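Local coordinates for bacterial transferase hexapeptide (Three repeats) family protein (Acinetobacter baumannii, PDB 4M9C), which probably transfers an acetyl group from acetyl-CoA to an amino-sugar nucleotide in the biosynthesis of UDP-N,N'-diacetylbacillosamine, at residues L51-F56 with D86-L91; M18-Q23 with L112-C117. One frame throughout, in Å; residues are numbered along the deposited sequence.

Contact 1 (51-56 with 86-91) lies wholly within the N-terminal Rossmann-like domain, whereas contact 2 (18-23 with 112-117) joins that domain to the left-handed beta-helix. Their centres are about 21 Å apart, and both segments of contact 1 fall in sequence between the two segments of contact 2. Helix 53-58 of contact 1 and helix 14-24 of contact 2 pack on opposite faces of the Rossmann-like sheet. They still meet at one point, where L91 CD1 lies 4.2 Å from V21 CG2. Contact 2 also lies where the subunits meet, while no other chain of the trimer touches contact 1.

Contact 1. Residues L51-F56 with D86-L91; sequences LSYLDF and DGVQHL
D86, just past the end of helix 73-85, takes the hydroxyl of Y53 in the one hydrogen bond between 51-56 and 86-91, Y53 OH donating to D86 OD2 at 2.8 Å. The acceptor oxygen is met on its anti side, with the hydroxyl 34° out of the carboxylate plane. Seen from the tyrosine, D86 OD2 lies at the ring edge near the ring plane, and ring and carboxylate are turned 60° from each other. Y53 gets there because its CG stands anti to the backbone N (chi1 180°), which swings the ring off the first turn of helix 53-58 and brings it against L82 and L83 of helix 73-85.

G87, with positive phi, is the C-prime residue of a Schellman motif: its N bonds to E84 O and the N of V88 to L83 O. This turn ends helix 73-85 and sets the chain off toward the sheet.

V88 then faces inward, its CG2 4.3 Å from Y53 OH. Its other methyl, CG1, is 4.6 Å from F56 CE1, a looser approach, and V66 lies beneath both V88 and F56. Farther along, Q89 and L91 pair with strand 63-68, while H90 NE2 is hydrogen-bonded back to E84.

On the other side of the contact, S52 N-caps helix 53-58: D55 N donates to S52 OG at 3.1 Å, a nearly straight capping bond, and Y53 N bonds to D38.

Both helices thus cover the same side of a parallel stretch of sheet. Helix 53-58 leads from strand 48-51 to strand 63-68, and helix 73-85 carries the chain on to strand 89-90, successive beta-alpha-beta crossovers of a Rossmann-like fold.

Contact 2. Residues M18-Q23 with L112-C117; sequences MPLVRQ and LCPFTC
L20 of helix 14-24 meets C113 and P114 in a small, buried apolar contact between the Rossmann-like domain and the first coils of the beta-helix. The backbones keep their distance, with L20 CA and C113 CA 7.8 Å apart, and the leucine spans the gap. Its CG lies beside the backbone N (chi1 -61°) and its chain is extended beyond that, which carries both methyls out to the CG-CD edge of the P114 ring. L20 CD1 rests 4.0 Å from P114 CD, with L20 CD2 close to P114 CG. On the cysteine side, L20 CD1 also lies 4.2 Å from C113 SG.

The proline sits on a corner of the left-handed parallel beta-helix characteristic of hexapeptide acyltransferases, between strands 111-112 and 117-118. Here C113 to T116 form a type II beta turn, with F115 at positive phi. T116 OG1 donates to C113 O at 2.6 Å in the carbonyl plane, reinforcing a weak backbone bond from T116 N.

The turn itself also faces the other subunits: P114 packs on V99 of the second subunit, while F115 touches F115 of the third and bonds through its O to Y133 OH of that same subunit.

Contact 1. Residues L51-F56 with D86-L91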
ATOM      1  N   LEU A  51       6.583 -23.850  22.237  1.00 35.71           N
ATOM      2  CA  LEU A  51       6.029 -25.044  22.865  1.00 36.95           C
ATOM      3  C   LEU A  51       5.462 -26.016  21.846  1.00 39.59           C
ATOM      4  O   LEU A  51       4.993 -25.614  20.776  1.00 37.75           O
ATOM      5  CB  LEU A  51       4.921 -24.665  23.848  1.00 33.76           C
ATOM      6  CG  LEU A  51       5.255 -23.607  24.896  1.00 39.25           C
ATOM      7  CD1 LEU A  51       4.008 -23.273  25.703  1.00 33.43           C
ATOM      8  CD2 LEU A  51       6.373 -24.096  25.809  1.00 43.02           C
ATOM      9  N   SER A  52       5.504 -27.302  22.180  1.00 36.22           N
ATOM     10  CA  SER A  52       4.786 -28.291  21.398  1.00 38.27           C
ATOM     11  C   SER A  52       3.322 -28.058  21.699  1.00 34.58           C
ATOM     12  O   SER A  52       2.987 -27.452  22.720  1.00 34.67           O
ATOM     13  CB  SER A  52       5.170 -29.715  21.820  1.00 43.53           C
ATOM     14  OG  SER A  52       4.628 -30.028  23.095  1.00 41.23           O
ATOM     15  N   TYR A  53       2.444 -28.539  20.833  1.00 30.53           N
ATOM     16  CA  TYR A  53       1.020 -28.355  21.066  1.00 37.14           C
ATOM     17  C   TYR A  53       0.609 -28.985  22.397  1.00 41.05           C
ATOM     18  O   TYR A  53      -0.095 -28.363  23.191  1.00 37.86           O
ATOM     19  CB  TYR A  53       0.190 -28.913  19.914  1.00 38.34           C
ATOM     20  CG  TYR A  53      -1.290 -28.750  20.127  1.00 39.04           C
ATOM     21  CD1 TYR A  53      -2.098 -29.845  20.397  1.00 40.01           C
ATOM     22  CD2 TYR A  53      -1.879 -27.500  20.073  1.00 39.01           C
ATOM     23  CE1 TYR A  53      -3.456 -29.696  20.597  1.00 41.85           C
ATOM     24  CE2 TYR A  53      -3.235 -27.341  20.278  1.00 40.76           C
ATOM     25  CZ  TYR A  53      -4.017 -28.439  20.535  1.00 39.48           C
ATOM     26  OH  TYR A  53      -5.363 -28.279  20.733  1.00 40.99           O
ATOM     27  N   LEU A  54       1.067 -30.211  22.647  1.00 41.10           N
ATOM     28  CA  LEU A  54       0.724 -30.910  23.880  1.00 38.09           C
ATOM     29  C   LEU A  54       1.131 -30.124  25.109  1.00 34.15           C
ATOM     30  O   LEU A  54       0.357 -30.018  26.052  1.00 41.60           O
ATOM     31  CB  LEU A  54       1.338 -32.315  23.921  1.00 41.81           C
ATOM     32  CG  LEU A  54       0.545 -33.334  23.098  1.00 53.93           C
ATOM     33  CD1 LEU A  54       1.345 -34.616  22.843  1.00 52.63           C
ATOM     34  CD2 LEU A  54      -0.787 -33.631  23.780  1.00 56.92           C
ATOM     35  N   ASP A  55       2.343 -29.574  25.105  1.00 36.92           N
ATOM     36  CA  ASP A  55       2.807 -28.788  26.248  1.00 40.59           C
ATOM     37  C   ASP A  55       1.992 -27.507  26.419  1.00 39.93           C
ATOM     38  O   ASP A  55       1.656 -27.125  27.537  1.00 37.26           O
ATOM     39  CB  ASP A  55       4.306 -28.491  26.153  1.00 41.04           C
ATOM     40  CG  ASP A  55       5.158 -29.733  26.402  1.00 57.15           C
ATOM     41  OD1 ASP A  55       4.789 -30.544  27.287  1.00 57.07           O
ATOM     42  OD2 ASP A  55       6.182 -29.911  25.705  1.00 59.36           O
ATOM     43  N   PHE A  56       1.657 -26.860  25.308  1.00 35.84           N
ATOM     44  CA  PHE A  56       0.808 -25.680  25.378  1.00 36.45           C
ATOM     45  C   PHE A  56      -0.520 -26.040  26.034  1.00 33.50           C
ATOM     46  O   PHE A  56      -0.949 -25.388  26.976  1.00 35.70           O
ATOM     47  CB  PHE A  56       0.561 -25.094  23.982  1.00 33.27           C
ATOM     48  CG  PHE A  56      -0.438 -23.964  23.971  1.00 33.90           C
ATOM     49  CD1 PHE A  56      -1.769 -24.198  23.661  1.00 35.58           C
ATOM     50  CD2 PHE A  56      -0.043 -22.676  24.281  1.00 28.39           C
ATOM     51  CE1 PHE A  56      -2.692 -23.164  23.644  1.00 31.94           C
ATOM     52  CE2 PHE A  56      -0.956 -21.629  24.262  1.00 30.40           C
ATOM     53  CZ  PHE A  56      -2.283 -21.876  23.946  1.00 31.54           C
ATOM     54  N   ASP A  86      -9.830 -29.516  21.924  1.00 45.76           N
ATOM     55  CA  ASP A  86      -9.376 -29.131  23.257  1.00 43.40           C
ATOM     56  C   ASP A  86     -10.076 -27.871  23.753  1.00 46.81           C
ATOM     57  O   ASP A  86      -9.736 -27.335  24.812  1.00 50.37           O
ATOM     58  CB  ASP A  86      -7.857 -28.935  23.283  1.00 46.01           C
ATOM     59  CG  ASP A  86      -7.092 -30.242  23.117  1.00 52.53           C
ATOM     60  OD1 ASP A  86      -7.033 -31.020  24.095  1.00 55.00           O
ATOM     61  OD2 ASP A  86      -6.538 -30.484  22.020  1.00 50.10           O
ATOM     62  N   GLY A  87     -11.054 -27.403  22.986  1.00 45.67           N
ATOM     63  CA  GLY A  87     -11.819 -26.224  23.355  1.00 49.52           C
ATOM     64  C   GLY A  87     -11.005 -24.946  23.479  1.00 48.68           C
ATOM     65  O   GLY A  87     -11.312 -24.090  24.303  1.00 43.32           O
ATOM     66  N   VAL A  88      -9.963 -24.813  22.664  1.00 46.29           N
ATOM     67  CA  VAL A  88      -9.154 -23.597  22.663  1.00 45.72           C
ATOM     68  C   VAL A  88      -9.875 -22.484  21.897  1.00 41.31           C
ATOM     69  O   VAL A  88     -10.506 -22.720  20.864  1.00 42.17           O
ATOM     70  CB  VAL A  88      -7.755 -23.837  22.048  1.00 41.11           C
ATOM     71  CG1 VAL A  88      -6.930 -22.553  22.058  1.00 35.28           C
ATOM     72  CG2 VAL A  88      -7.035 -24.943  22.795  1.00 39.61           C
ATOM     73  N   GLN A  89      -9.772 -21.271  22.416  1.00 37.48           N
ATOM     74  CA  GLN A  89     -10.466 -20.117  21.860  1.00 37.90           C
ATOM     75  C   GLN A  89      -9.682 -19.522  20.687  1.00 32.37           C
ATOM     76  O   GLN A  89      -8.452 -19.495  20.704  1.00 37.35           O
ATOM     77  CB  GLN A  89     -10.659 -19.086  22.971  1.00 35.95           C
ATOM     78  CG  GLN A  89     -11.135 -17.710  22.523  1.00 43.92           C
ATOM     79  CD  GLN A  89     -11.247 -16.737  23.697  1.00 51.31           C
ATOM     80  OE1 GLN A  89     -11.340 -15.520  23.508  1.00 55.33           O
ATOM     81  NE2 GLN A  89     -11.237 -17.277  24.917  1.00 45.94           N
ATOM     82  N   HIS A  90     -10.392 -19.069  19.663  1.00 31.51           N
ATOM     83  CA  HIS A  90      -9.747 -18.482  18.497  1.00 31.79           C
ATOM     84  C   HIS A  90      -9.718 -16.968  18.613  1.00 31.91           C
ATOM     85  O   HIS A  90     -10.743 -16.343  18.852  1.00 35.47           O
ATOM     86  CB  HIS A  90     -10.508 -18.853  17.233  1.00 33.31           C
ATOM     87  CG  HIS A  90     -10.603 -20.326  16.998  1.00 35.93           C
ATOM     88  ND1 HIS A  90      -9.504 -21.104  16.697  1.00 33.94           N
ATOM     89  CD2 HIS A  90     -11.669 -21.162  17.006  1.00 37.89           C
ATOM     90  CE1 HIS A  90      -9.890 -22.357  16.535  1.00 36.41           C
ATOM     91  NE2 HIS A  90     -11.199 -22.419  16.716  1.00 35.62           N
ATOM     92  N   LEU A  91      -8.545 -16.383  18.413  1.00 29.82           N
ATOM     93  CA  LEU A  91      -8.377 -14.939  18.483  1.00 32.61           C
ATOM     94  C   LEU A  91      -8.519 -14.278  17.116  1.00 31.73           C
ATOM     95  O   LEU A  91      -8.153 -14.857  16.086  1.00 29.37           O
ATOM     96  CB  LEU A  91      -6.996 -14.611  19.042  1.00 27.92           C
ATOM     97  CG  LEU A  91      -6.749 -15.099  20.459  1.00 32.03           C
ATOM     98  CD1 LEU A  91      -5.293 -14.925  20.813  1.00 30.68           C
ATOM     99  CD2 LEU A  91      -7.635 -14.309  21.412  1.00 34.69           C
TER

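Contact 2. Residues M18-Q23 with L112-C117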
ATOM      1  N   MET A  18       3.289 -12.465  16.091  1.00 23.80           N
ATOM      2  CA  MET A  18       3.462 -12.326  17.539  1.00 26.66           C
ATOM      3  C   MET A  18       3.342 -10.860  18.030  1.00 22.87           C
ATOM      4  O   MET A  18       2.585 -10.587  18.949  1.00 26.56           O
ATOM      5  CB  MET A  18       4.753 -12.992  18.036  1.00 21.57           C
ATOM      6  CG  MET A  18       5.034 -12.784  19.529  1.00 23.21           C
ATOM      7  SD  MET A  18       3.786 -13.573  20.571  1.00 26.56           S
ATOM      8  CE  MET A  18       4.353 -15.281  20.602  1.00 27.22           C
ATOM      9  N   PRO A  19       4.091  -9.919  17.430  1.00 22.99           N
ATOM     10  CA  PRO A  19       3.968  -8.548  17.942  1.00 22.36           C
ATOM     11  C   PRO A  19       2.588  -7.938  17.671  1.00 27.54           C
ATOM     12  O   PRO A  19       2.130  -7.090  18.438  1.00 24.79           O
ATOM     13  CB  PRO A  19       5.069  -7.785  17.195  1.00 23.56           C
ATOM     14  CG  PRO A  19       5.455  -8.666  16.041  1.00 24.92           C
ATOM     15  CD  PRO A  19       5.218 -10.059  16.491  1.00 26.04           C
ATOM     16  N   LEU A  20       1.922  -8.378  16.608  1.00 20.95           N
ATOM     17  CA  LEU A  20       0.562  -7.916  16.348  1.00 23.76           C
ATOM     18  C   LEU A  20      -0.370  -8.360  17.469  1.00 26.92           C
ATOM     19  O   LEU A  20      -1.172  -7.570  17.972  1.00 24.68           O
ATOM     20  CB  LEU A  20       0.055  -8.449  15.002  1.00 23.85           C
ATOM     21  CG  LEU A  20       0.844  -8.015  13.760  1.00 22.98           C
ATOM     22  CD1 LEU A  20       0.246  -8.636  12.494  1.00 21.43           C
ATOM     23  CD2 LEU A  20       0.875  -6.482  13.658  1.00 20.67           C
ATOM     24  N   VAL A  21      -0.276  -9.629  17.858  1.00 23.78           N
ATOM     25  CA  VAL A  21      -1.141 -10.137  18.913  1.00 23.81           C
ATOM     26  C   VAL A  21      -0.767  -9.547  20.284  1.00 25.84           C
ATOM     27  O   VAL A  21      -1.635  -9.360  21.130  1.00 26.75           O
ATOM     28  CB  VAL A  21      -1.211 -11.689  18.933  1.00 26.97           C
ATOM     29  CG1 VAL A  21       0.090 -12.296  19.445  1.00 26.06           C
ATOM     30  CG2 VAL A  21      -2.391 -12.145  19.774  1.00 25.52           C
ATOM     31  N   ARG A  22       0.512  -9.232  20.486  1.00 24.32           N
ATOM     32  CA  ARG A  22       0.934  -8.509  21.686  1.00 24.74           C
ATOM     33  C   ARG A  22       0.197  -7.179  21.783  1.00 29.97           C
ATOM     34  O   ARG A  22      -0.325  -6.827  22.852  1.00 24.43           O
ATOM     35  CB  ARG A  22       2.443  -8.244  21.686  1.00 24.14           C
ATOM     36  CG  ARG A  22       3.333  -9.474  21.921  1.00 25.98           C
ATOM     37  CD  ARG A  22       3.146 -10.101  23.316  1.00 23.58           C
ATOM     38  NE  ARG A  22       3.178  -9.112  24.393  1.00 27.88           N
ATOM     39  CZ  ARG A  22       4.289  -8.626  24.945  1.00 31.04           C
ATOM     40  NH1 ARG A  22       5.483  -9.028  24.520  1.00 23.87           N
ATOM     41  NH2 ARG A  22       4.208  -7.731  25.925  1.00 31.68           N
ATOM     42  N   GLN A  23       0.160  -6.447  20.666  1.00 23.47           N
ATOM     43  CA  GLN A  23      -0.512  -5.149  20.598  1.00 29.32           C
ATOM     44  C   GLN A  23      -2.029  -5.280  20.677  1.00 29.47           C
ATOM     45  O   GLN A  23      -2.701  -4.372  21.151  1.00 30.92           O
ATOM     46  CB  GLN A  23      -0.169  -4.416  19.300  1.00 27.92           C
ATOM     47  CG  GLN A  23       1.247  -3.934  19.178  1.00 30.03           C
ATOM     48  CD  GLN A  23       1.442  -3.115  17.912  1.00 37.19           C
ATOM     49  OE1 GLN A  23       2.475  -3.202  17.246  1.00 41.66           O
ATOM     50  NE2 GLN A  23       0.439  -2.318  17.572  1.00 32.68           N
ATOM     51  N   LEU A 112      -5.503  -9.745  10.227  1.00 27.16           N
ATOM     52  CA  LEU A 112      -5.322  -8.636   9.286  1.00 27.82           C
ATOM     53  C   LEU A 112      -4.023  -7.911   9.599  1.00 24.79           C
ATOM     54  O   LEU A 112      -3.913  -7.242  10.626  1.00 26.62           O
ATOM     55  CB  LEU A 112      -6.514  -7.668   9.352  1.00 21.82           C
ATOM     56  CG  LEU A 112      -7.888  -8.352   9.268  1.00 23.82           C
ATOM     57  CD1 LEU A 112      -9.054  -7.382   9.595  1.00 23.70           C
ATOM     58  CD2 LEU A 112      -8.091  -9.011   7.927  1.00 23.68           C
ATOM     59  N   CYS A 113      -3.049  -8.032   8.702  1.00 19.15           N
ATOM     60  CA  CYS A 113      -1.720  -7.485   8.931  1.00 20.84           C
ATOM     61  C   CYS A 113      -1.658  -5.978   8.624  1.00 21.69           C
ATOM     62  O   CYS A 113      -2.648  -5.385   8.199  1.00 20.27           O
ATOM     63  CB  CYS A 113      -0.692  -8.288   8.120  1.00 22.10           C
ATOM     64  SG  CYS A 113      -0.644 -10.070   8.605  1.00 26.57           S
ATOM     65  N   PRO A 114      -0.497  -5.351   8.864  1.00 21.86           N
ATOM     66  CA  PRO A 114      -0.368  -3.907   8.643  1.00 22.80           C
ATOM     67  C   PRO A 114      -0.713  -3.450   7.222  1.00 22.01           C
ATOM     68  O   PRO A 114      -0.401  -4.132   6.242  1.00 20.83           O
ATOM     69  CB  PRO A 114       1.106  -3.646   8.950  1.00 22.12           C
ATOM     70  CG  PRO A 114       1.419  -4.676  10.030  1.00 23.34           C
ATOM     71  CD  PRO A 114       0.675  -5.908   9.568  1.00 21.71           C
ATOM     72  N   PHE A 115      -1.358  -2.294   7.140  1.00 18.66           N
ATOM     73  CA  PHE A 115      -1.760  -1.676   5.873  1.00 20.97           C
ATOM     74  C   PHE A 115      -2.821  -2.460   5.115  1.00 21.62           C
ATOM     75  O   PHE A 115      -2.909  -2.378   3.885  1.00 23.49           O
ATOM     76  CB  PHE A 115      -0.549  -1.391   4.966  1.00 20.48           C
ATOM     77  CG  PHE A 115       0.466  -0.500   5.602  1.00 21.86           C
ATOM     78  CD1 PHE A 115       0.245   0.870   5.690  1.00 21.44           C
ATOM     79  CD2 PHE A 115       1.624  -1.029   6.152  1.00 20.25           C
ATOM     80  CE1 PHE A 115       1.175   1.705   6.304  1.00 23.80           C
ATOM     81  CE2 PHE A 115       2.554  -0.205   6.761  1.00 22.33           C
ATOM     82  CZ  PHE A 115       2.333   1.167   6.834  1.00 24.02           C
ATOM     83  N   THR A 116      -3.635  -3.215   5.836  1.00 21.55           N
ATOM     84  CA  THR A 116      -4.752  -3.890   5.188  1.00 24.78           C
ATOM     85  C   THR A 116      -5.996  -3.019   5.210  1.00 24.36           C
ATOM     86  O   THR A 116      -6.135  -2.129   6.049  1.00 23.47           O
ATOM     87  CB  THR A 116      -5.096  -5.228   5.846  1.00 24.45           C
ATOM     88  OG1 THR A 116      -5.025  -5.093   7.273  1.00 24.20           O
ATOM     89  CG2 THR A 116      -4.137  -6.323   5.359  1.00 21.69           C
ATOM     90  N   CYS A 117      -6.914  -3.308   4.300  1.00 22.20           N
ATOM     91  CA  CYS A 117      -8.100  -2.494   4.141  1.00 23.03           C
ATOM     92  C   CYS A 117      -9.262  -3.352   3.682  1.00 26.05           C
ATOM     93  O   CYS A 117      -9.148  -4.081   2.700  1.00 26.09           O
ATOM     94  CB  CYS A 117      -7.838  -1.389   3.117  1.00 21.00           C
ATOM     95  SG  CYS A 117      -9.242  -0.222   2.891  1.00 26.13           S
TER